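Side-chain contacts in L-lysine 6-oxidase (Marinomonas mediterranea, PDB 3WEU), which catalyses the oxidative deamination of the side-chain amine of L-lysine with a cysteine tryptophylquinone cofactor, releasing hydrogen peroxide that kills bacteria: residues A[203-208]-A[214-219]; A[592-597]-A[633-638]. All coordinates share one frame; numbering follows the deposited sequence.

Contact 1: A[203-208]-A[214-219]; sequences GGNTDL and GDDWYD
The indole of W217 lies between two layers of segment 203-208. Against one face rests the glycine backbone: G204 CA stands 3.6 Å from the centroid of the five-membered ring, almost on its normal, and G203 C lies against the six-membered part. Glycine suits position 204, since a CB there would run into W217 CG and D216 O. L208 covers the opposite face: L208 CD2 lies 3.6 Å from the centroid of the five-membered ring of W217, a second CH-pi contact, while CG and CD1 spread over the outer ring. At the rim, W217 NE1 points in the plane of its ring to T206 O (2.9 Å, 164°), which fixes the rotation of the indole.

T206 works through its hydroxyl. With chi1 at 62°, OG1 sits between the backbone N and the carbonyl carbon and faces the other segment. There T206 OG1 donates to a lone pair of D215 O at 2.7 Å and accepts from G214 N at 2.8 Å, so one small side chain ties two backbone groups.

Farther along, N205 and D216 meet with their flat ends steeply turned. The amide N-H of N205 ND2 runs in its own plane to D216 OD2 (2.9 Å), reaching that oxygen from above the carboxylate plane. The other oxygen, D216 OD1, accepts from Y218 OH at 2.6 Å, so both neighbours hold the carboxylate. Helix 619-625 adds V623 against L208 and W217. Paired backbone bonds between G203 and Y218 complete the arrangement, that of an antiparallel beta-hairpin whose tryptophan is packed beneath its connecting loop.

Contact 2: A[592-597]-A[633-638]; sequences GELDTE and RDRNQN
R635 reaches across to G592 and L594 from a turn at the end of strand 631-634, which pairs with strand 645-648 in a beta-hairpin. The turn is type I, from D634 to Q637, and carries an Asx turn within it: D634 OD1 accepts the backbone N-H of N636 at 2.8 Å, from above its carboxylate plane. Aspartate suits this first position because its short side chain can bend back to a backbone N-H two residues on. The same oxygen also takes F644 N. R635 itself packs on T648, and its NE makes a weak hydrogen bond to T646 OG1.

The close side of the contact is at buried G592. The arginine chain bends at chi2 (-80°), and its guanidinium arrives with G592 O near its plane at the edge. R635 NH2 and G592 O are modelled only 2.1 Å apart, too close for a real bond; as R635 was deposited in two conformers, this approach is doubtful and probably marks a position the side chain holds part of the time. A CB on G592 would be tight against NH2 in this conformer, so glycine gives the guanidinium room.

On the looser, exposed side, L594 comes from the opposite direction and sets CD1 beside R635 NH1, an apolar group next to a charged one at the rim. Both residues also touch a crystal neighbour. E593 starts away from R635, and its OE2 hydrogen-bonds H652 NE2. A water links the two segments, accepting from L594 N at 3.1 Å and, in this conformer, from R635 NH2 at 3.0 Å.

From the N terminus, the chain first meets contact 1 within the N-terminal family region: strand 202-204 turns through a short connection, partly unmodelled, into strand 217-219, closing a local hairpin next to strand 174-175. Nearly four hundred residues later contact 2 opens at 592-597 and closes at 633-638, spanning 35 residues that include most of helix 596-602, strand 609-611 and helix 619-625. The two loops run in series, neither nested nor crossing, with centres about 38 Å apart. They are nevertheless joined indirectly, because helix 619-625, inside the loop of contact 2, packs on the leucine and tryptophan of contact 1.

Contact 1: A[203-208]-A[214-219]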
ATOM      1  N   GLY A 203      12.963   8.943  10.846  1.00 19.45           N
ATOM      2  CA  GLY A 203      11.507   8.868  11.051  1.00 21.39           C
ATOM      3  C   GLY A 203      10.764   9.930  10.266  1.00 19.15           C
ATOM      4  O   GLY A 203      11.344  10.933   9.770  1.00 18.75           O
ATOM      5  N   GLY A 204       9.457   9.716  10.177  1.00 23.50           N
ATOM      6  CA  GLY A 204       8.610  10.677   9.485  1.00 24.24           C
ATOM      7  C   GLY A 204       7.119  10.310   9.570  1.00 24.78           C
ATOM      8  O   GLY A 204       6.703   9.320  10.248  1.00 26.09           O
ATOM      9  N   ASN A 205       6.315  11.114   8.883  1.00 27.34           N
ATOM     10  CA  ASN A 205       4.852  11.025   9.064  1.00 28.10           C
ATOM     11  C   ASN A 205       4.101  10.521   7.877  1.00 33.27           C
ATOM     12  O   ASN A 205       2.896  10.502   7.916  1.00 31.15           O
ATOM     13  CB  ASN A 205       4.322  12.372   9.538  1.00 28.94           C
ATOM     14  CG  ASN A 205       4.836  12.739  10.912  1.00 27.01           C
ATOM     15  OD1 ASN A 205       4.914  11.888  11.826  1.00 30.71           O
ATOM     16  ND2 ASN A 205       5.211  13.997  11.077  1.00 27.39           N
ATOM     17  N   THR A 206       4.802  10.029   6.853  1.00 27.89           N
ATOM     18  CA  THR A 206       4.195   9.346   5.721  1.00 27.53           C
ATOM     19  C   THR A 206       4.787   7.961   5.575  1.00 29.95           C
ATOM     20  O   THR A 206       5.886   7.670   6.068  1.00 27.75           O
ATOM     21  CB  THR A 206       4.391  10.123   4.384  1.00 28.20           C
ATOM     22  OG1 THR A 206       5.786  10.242   4.047  1.00 28.02           O
ATOM     23  CG2 THR A 206       3.821  11.500   4.542  1.00 29.40           C
ATOM     24  N   ASP A 207       4.053   7.096   4.904  1.00 30.01           N
ATOM     25  CA  ASP A 207       4.422   5.721   4.695  1.00 38.01           C
ATOM     26  C   ASP A 207       5.488   5.829   3.626  1.00 43.18           C
ATOM     27  O   ASP A 207       5.300   6.535   2.630  1.00 45.56           O
ATOM     28  CB  ASP A 207       3.173   4.913   4.218  1.00 44.57           C
ATOM     29  CG  ASP A 207       3.369   3.374   4.286  1.00 53.55           C
ATOM     30  OD1 ASP A 207       2.358   2.639   4.102  1.00 53.33           O
ATOM     31  OD2 ASP A 207       4.509   2.882   4.534  1.00 53.96           O
ATOM     32  N   LEU A 208       6.648   5.210   3.839  1.00 41.34           N
ATOM     33  CA  LEU A 208       7.616   5.081   2.714  1.00 44.47           C
ATOM     34  C   LEU A 208       7.088   4.054   1.665  1.00 57.17           C
ATOM     35  O   LEU A 208       7.535   4.079   0.504  1.00 61.54           O
ATOM     36  CB  LEU A 208       9.008   4.663   3.226  1.00 36.86           C
ATOM     37  CG  LEU A 208       9.678   5.600   4.199  1.00 33.80           C
ATOM     38  CD1 LEU A 208      10.997   5.038   4.731  1.00 39.60           C
ATOM     39  CD2 LEU A 208       9.913   6.948   3.521  1.00 33.92           C
ATOM     40  N   GLY A 214       6.920   9.625   1.548  1.00 34.78           N
ATOM     41  CA  GLY A 214       8.279  10.133   1.731  1.00 31.98           C
ATOM     42  C   GLY A 214       8.394  11.564   2.177  1.00 29.20           C
ATOM     43  O   GLY A 214       9.468  11.996   2.646  1.00 26.62           O
ATOM     44  N   ASP A 215       7.297  12.333   2.046  1.00 25.22           N
ATOM     45  CA  ASP A 215       7.245  13.670   2.644  1.00 23.72           C
ATOM     46  C   ASP A 215       7.318  13.591   4.145  1.00 22.27           C
ATOM     47  O   ASP A 215       6.926  12.592   4.747  1.00 25.07           O
ATOM     48  CB  ASP A 215       5.936  14.391   2.264  1.00 27.21           C
ATOM     49  CG  ASP A 215       5.937  14.898   0.846  1.00 32.24           C
ATOM     50  OD1 ASP A 215       7.003  15.095   0.209  1.00 33.39           O
ATOM     51  OD2 ASP A 215       4.834  15.108   0.340  1.00 35.88           O
ATOM     52  N   ASP A 216       7.867  14.640   4.735  1.00 22.40           N
ATOM     53  CA  ASP A 216       7.830  14.873   6.177  1.00 24.88           C
ATOM     54  C   ASP A 216       8.617  13.751   6.889  1.00 25.11           C
ATOM     55  O   ASP A 216       8.207  13.181   7.935  1.00 25.69           O
ATOM     56  CB  ASP A 216       6.341  15.007   6.657  1.00 26.22           C
ATOM     57  CG  ASP A 216       6.198  15.645   8.035  1.00 28.19           C
ATOM     58  OD1 ASP A 216       7.107  16.351   8.528  1.00 29.64           O
ATOM     59  OD2 ASP A 216       5.102  15.506   8.624  1.00 30.37           O
ATOM     60  N   TRP A 217       9.773  13.458   6.285  1.00 24.61           N
ATOM     61  CA  TRP A 217      10.765  12.540   6.822  1.00 21.37           C
ATOM     62  C   TRP A 217      12.040  13.267   7.157  1.00 20.63           C
ATOM     63  O   TRP A 217      12.444  14.304   6.524  1.00 20.87           O
ATOM     64  CB  TRP A 217      11.105  11.414   5.780  1.00 20.19           C
ATOM     65  CG  TRP A 217      10.255  10.242   6.017  1.00 22.41           C
ATOM     66  CD1 TRP A 217       8.955  10.123   5.662  1.00 23.14           C
ATOM     67  CD2 TRP A 217      10.571   9.058   6.750  1.00 23.69           C
ATOM     68  NE1 TRP A 217       8.446   8.944   6.115  1.00 24.67           N
ATOM     69  CE2 TRP A 217       9.412   8.275   6.796  1.00 23.47           C
ATOM     70  CE3 TRP A 217      11.710   8.586   7.389  1.00 22.90           C
ATOM     71  CZ2 TRP A 217       9.377   7.039   7.424  1.00 23.16           C
ATOM     72  CZ3 TRP A 217      11.653   7.380   8.005  1.00 20.20           C
ATOM     73  CH2 TRP A 217      10.523   6.616   8.008  1.00 20.83           C
ATOM     74  N   TYR A 218      12.766  12.664   8.104  1.00 20.71           N
ATOM     75  CA  TYR A 218      13.966  13.283   8.674  1.00 18.53           C
ATOM     76  C   TYR A 218      15.003  12.245   9.041  1.00 18.44           C
ATOM     77  O   TYR A 218      14.637  11.146   9.404  1.00 20.99           O
ATOM     78  CB  TYR A 218      13.589  14.082   9.978  1.00 21.48           C
ATOM     79  CG  TYR A 218      12.524  15.080   9.697  1.00 20.39           C
ATOM     80  CD1 TYR A 218      12.836  16.365   9.279  1.00 23.22           C
ATOM     81  CD2 TYR A 218      11.192  14.695   9.750  1.00 23.82           C
ATOM     82  CE1 TYR A 218      11.824  17.248   8.934  1.00 24.25           C
ATOM     83  CE2 TYR A 218      10.198  15.554   9.368  1.00 24.78           C
ATOM     84  CZ  TYR A 218      10.519  16.809   8.964  1.00 25.23           C
ATOM     85  OH  TYR A 218       9.447  17.588   8.613  1.00 27.73           O
ATOM     86  N   ASP A 219      16.257  12.644   9.004  1.00 18.87           N
ATOM     87  CA  ASP A 219      17.322  11.878   9.623  1.00 19.81           C
ATOM     88  C   ASP A 219      18.202  12.800  10.439  1.00 20.37           C
ATOM     89  O   ASP A 219      17.921  13.993  10.485  1.00 19.51           O
ATOM     90  CB  ASP A 219      18.054  11.035   8.558  1.00 18.31           C
ATOM     91  CG  ASP A 219      18.983  11.829   7.627  1.00 16.78           C
ATOM     92  OD1 ASP A 219      19.432  12.927   7.944  1.00 18.70           O
ATOM     93  OD2 ASP A 219      19.314  11.293   6.553  1.00 18.10           O
TER

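Contact 2: A[592-597]-A[633-638]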
ATOM      1  N   GLY A 592      32.122 -14.755   7.361  1.00 15.13           N
ATOM      2  CA  GLY A 592      33.216 -14.709   8.336  1.00 16.60           C
ATOM      3  C   GLY A 592      33.118 -15.534   9.647  1.00 18.56           C
ATOM      4  O   GLY A 592      34.043 -15.502  10.456  1.00 16.08           O
ATOM      5  N   GLU A 593      31.968 -16.157   9.942  1.00 16.29           N
ATOM      6  CA  GLU A 593      31.812 -16.854  11.247  1.00 18.18           C
ATOM      7  C   GLU A 593      32.601 -18.170  11.153  1.00 16.24           C
ATOM      8  O   GLU A 593      32.294 -19.001  10.341  1.00 15.80           O
ATOM      9  CB  GLU A 593      30.327 -17.113  11.510  1.00 18.08           C
ATOM     10  CG  GLU A 593      29.504 -15.802  11.562  1.00 19.01           C
ATOM     11  CD  GLU A 593      29.799 -14.896  12.722  1.00 22.68           C
ATOM     12  OE1 GLU A 593      30.457 -15.371  13.707  1.00 20.79           O
ATOM     13  OE2 GLU A 593      29.411 -13.704  12.651  1.00 24.43           O
ATOM     14  N   LEU A 594      33.594 -18.328  12.018  1.00 15.86           N
ATOM     15  CA  LEU A 594      34.481 -19.451  12.043  1.00 15.79           C
ATOM     16  C   LEU A 594      34.174 -20.383  13.214  1.00 17.92           C
ATOM     17  O   LEU A 594      34.796 -21.383  13.341  1.00 16.53           O
ATOM     18  CB  LEU A 594      35.898 -18.932  12.219  1.00 17.65           C
ATOM     19  CG  LEU A 594      36.427 -18.064  11.075  1.00 16.64           C
ATOM     20  CD1 LEU A 594      37.862 -17.627  11.395  1.00 19.29           C
ATOM     21  CD2 LEU A 594      36.423 -18.872   9.828  1.00 19.09           C
ATOM     22  N   ASP A 595      33.164 -20.059  14.013  1.00 17.25           N
ATOM     23  CA  ASP A 595      32.766 -20.960  15.131  1.00 18.75           C
ATOM     24  C   ASP A 595      31.325 -21.433  14.937  1.00 18.44           C
ATOM     25  O   ASP A 595      30.548 -20.850  14.200  1.00 14.41           O
ATOM     26  CB  ASP A 595      32.995 -20.272  16.464  1.00 22.28           C
ATOM     27  CG  ASP A 595      34.511 -20.246  16.830  1.00 32.55           C
ATOM     28  OD1 ASP A 595      35.121 -21.347  16.907  1.00 41.20           O
ATOM     29  OD2 ASP A 595      35.125 -19.168  16.984  1.00 41.17           O
ATOM     30  N   THR A 596      31.018 -22.564  15.526  1.00 16.93           N
ATOM     31  CA  THR A 596      29.761 -23.214  15.272  1.00 17.40           C
ATOM     32  C   THR A 596      28.580 -22.333  15.551  1.00 16.95           C
ATOM     33  O   THR A 596      27.646 -22.253  14.747  1.00 16.98           O
ATOM     34  CB  THR A 596      29.663 -24.436  16.137  1.00 19.25           C
ATOM     35  OG1 THR A 596      30.641 -25.352  15.711  1.00 20.10           O
ATOM     36  CG2 THR A 596      28.359 -25.080  15.951  1.00 20.00           C
ATOM     37  N   GLU A 597      28.588 -21.642  16.674  1.00 17.36           N
ATOM     38  CA  GLU A 597      27.419 -20.872  17.037  1.00 18.55           C
ATOM     39  C   GLU A 597      27.093 -19.818  15.950  1.00 18.70           C
ATOM     40  O   GLU A 597      25.932 -19.677  15.534  1.00 15.98           O
ATOM     41  CB  GLU A 597      27.651 -20.181  18.356  1.00 22.61           C
ATOM     42  CG  GLU A 597      26.490 -19.385  18.828  1.00 30.28           C
ATOM     43  CD  GLU A 597      26.757 -18.781  20.205  1.00 38.72           C
ATOM     44  OE1 GLU A 597      27.852 -19.027  20.802  1.00 44.01           O
ATOM     45  OE2 GLU A 597      25.876 -18.037  20.632  1.00 40.39           O
ATOM     46  N   ARG A 633      36.075  -6.464   7.238  1.00 15.49           N
ATOM     47  CA  ARG A 633      37.359  -6.172   7.789  1.00 15.12           C
ATOM     48  C   ARG A 633      38.413  -7.266   7.586  1.00 13.68           C
ATOM     49  O   ARG A 633      38.069  -8.449   7.368  1.00 12.26           O
ATOM     50  CB  ARG A 633      37.155  -5.824   9.234  1.00 18.85           C
ATOM     51  CG  ARG A 633      37.824  -6.621  10.271  1.00 21.68           C
ATOM     52  CD  ARG A 633      37.502  -6.117  11.658  1.00 20.78           C
ATOM     53  NE  ARG A 633      38.596  -5.443  12.237  1.00 20.45           N
ATOM     54  CZ  ARG A 633      38.570  -4.940  13.471  1.00 20.31           C
ATOM     55  NH1 ARG A 633      37.469  -5.009  14.220  1.00 19.59           N
ATOM     56  NH2 ARG A 633      39.634  -4.400  13.980  1.00 20.21           N
ATOM     57  N   ASP A 634      39.680  -6.832   7.585  1.00 12.06           N
ATOM     58  CA  ASP A 634      40.766  -7.693   7.313  1.00 12.42           C
ATOM     59  C   ASP A 634      41.065  -8.554   8.562  1.00 12.82           C
ATOM     60  O   ASP A 634      41.512  -8.029   9.601  1.00 14.79           O
ATOM     61  CB  ASP A 634      41.992  -6.916   6.858  1.00 13.68           C
ATOM     62  CG  ASP A 634      43.158  -7.788   6.488  1.00 14.14           C
ATOM     63  OD1 ASP A 634      43.054  -9.015   6.452  1.00 13.60           O
ATOM     64  OD2 ASP A 634      44.266  -7.192   6.275  1.00 15.01           O
ATOM     65  N   ARG A 635      40.777  -9.835   8.441  0.50 13.88           N
ATOM     66  CA  ARG A 635      41.002 -10.829   9.494  0.50 15.11           C
ATOM     67  C   ARG A 635      42.491 -11.211   9.648  0.50 15.19           C
ATOM     68  O   ARG A 635      42.879 -11.896  10.613  0.50 14.80           O
ATOM     69  CB  ARG A 635      40.200 -12.063   9.137  0.50 17.44           C
ATOM     70  CG  ARG A 635      38.704 -11.876   9.256  0.50 20.01           C
ATOM     71  CD  ARG A 635      38.277 -12.013  10.717  0.50 22.64           C
ATOM     72  NE  ARG A 635      36.938 -12.533  10.775  0.50 28.70           N
ATOM     73  CZ  ARG A 635      36.544 -13.667  11.321  0.50 31.35           C
ATOM     74  NH1 ARG A 635      37.362 -14.476  11.968  0.50 33.94           N
ATOM     75  NH2 ARG A 635      35.275 -13.970  11.246  0.50 35.04           N
ATOM     76  N   ASN A 636      43.307 -10.739   8.701  1.00 12.69           N
ATOM     77  CA  ASN A 636      44.748 -10.955   8.682  1.00 13.17           C
ATOM     78  C   ASN A 636      45.559  -9.672   8.717  1.00 13.84           C
ATOM     79  O   ASN A 636      46.690  -9.639   8.211  1.00 13.65           O
ATOM     80  CB  ASN A 636      45.199 -11.717   7.474  1.00 12.21           C
ATOM     81  CG  ASN A 636      46.493 -12.460   7.709  1.00 13.63           C
ATOM     82  OD1 ASN A 636      46.821 -12.831   8.867  1.00 13.91           O
ATOM     83  ND2 ASN A 636      47.229 -12.743   6.615  1.00 11.46           N
ATOM     84  N   GLN A 637      44.981  -8.676   9.371  1.00 15.87           N
ATOM     85  CA  GLN A 637      45.498  -7.307   9.431  1.00 19.25           C
ATOM     86  C   GLN A 637      46.944  -7.218   9.966  1.00 18.50           C
ATOM     87  O   GLN A 637      47.722  -6.354   9.525  1.00 18.15           O
ATOM     88  CB  GLN A 637      44.582  -6.485  10.369  1.00 21.66           C
ATOM     89  CG  GLN A 637      44.957  -5.013  10.384  1.00 30.27           C
ATOM     90  CD  GLN A 637      46.116  -4.640  11.338  1.00 32.11           C
ATOM     91  OE1 GLN A 637      46.765  -3.619  11.139  1.00 39.79           O
ATOM     92  NE2 GLN A 637      46.384  -5.448  12.335  1.00 25.57           N
ATOM     93  N   ASN A 638      47.306  -8.141  10.863  1.00 18.61           N
ATOM     94  CA  ASN A 638      48.698  -8.190  11.370  1.00 21.92           C
ATOM     95  C   ASN A 638      49.763  -8.602  10.418  1.00 24.15           C
ATOM     96  O   ASN A 638      50.920  -8.629  10.805  1.00 22.85           O
ATOM     97  CB  ASN A 638      48.779  -9.208  12.441  1.00 24.56           C
ATOM     98  CG  ASN A 638      47.997  -8.811  13.567  1.00 31.06           C
ATOM     99  OD1 ASN A 638      47.643  -7.629  13.633  1.00 43.57           O
ATOM    100  ND2 ASN A 638      47.651  -9.745  14.463  1.00 43.13           N
TER
HETATM  101  O   HOH W   1      34.808 -15.897  13.504  1.00 23.69           O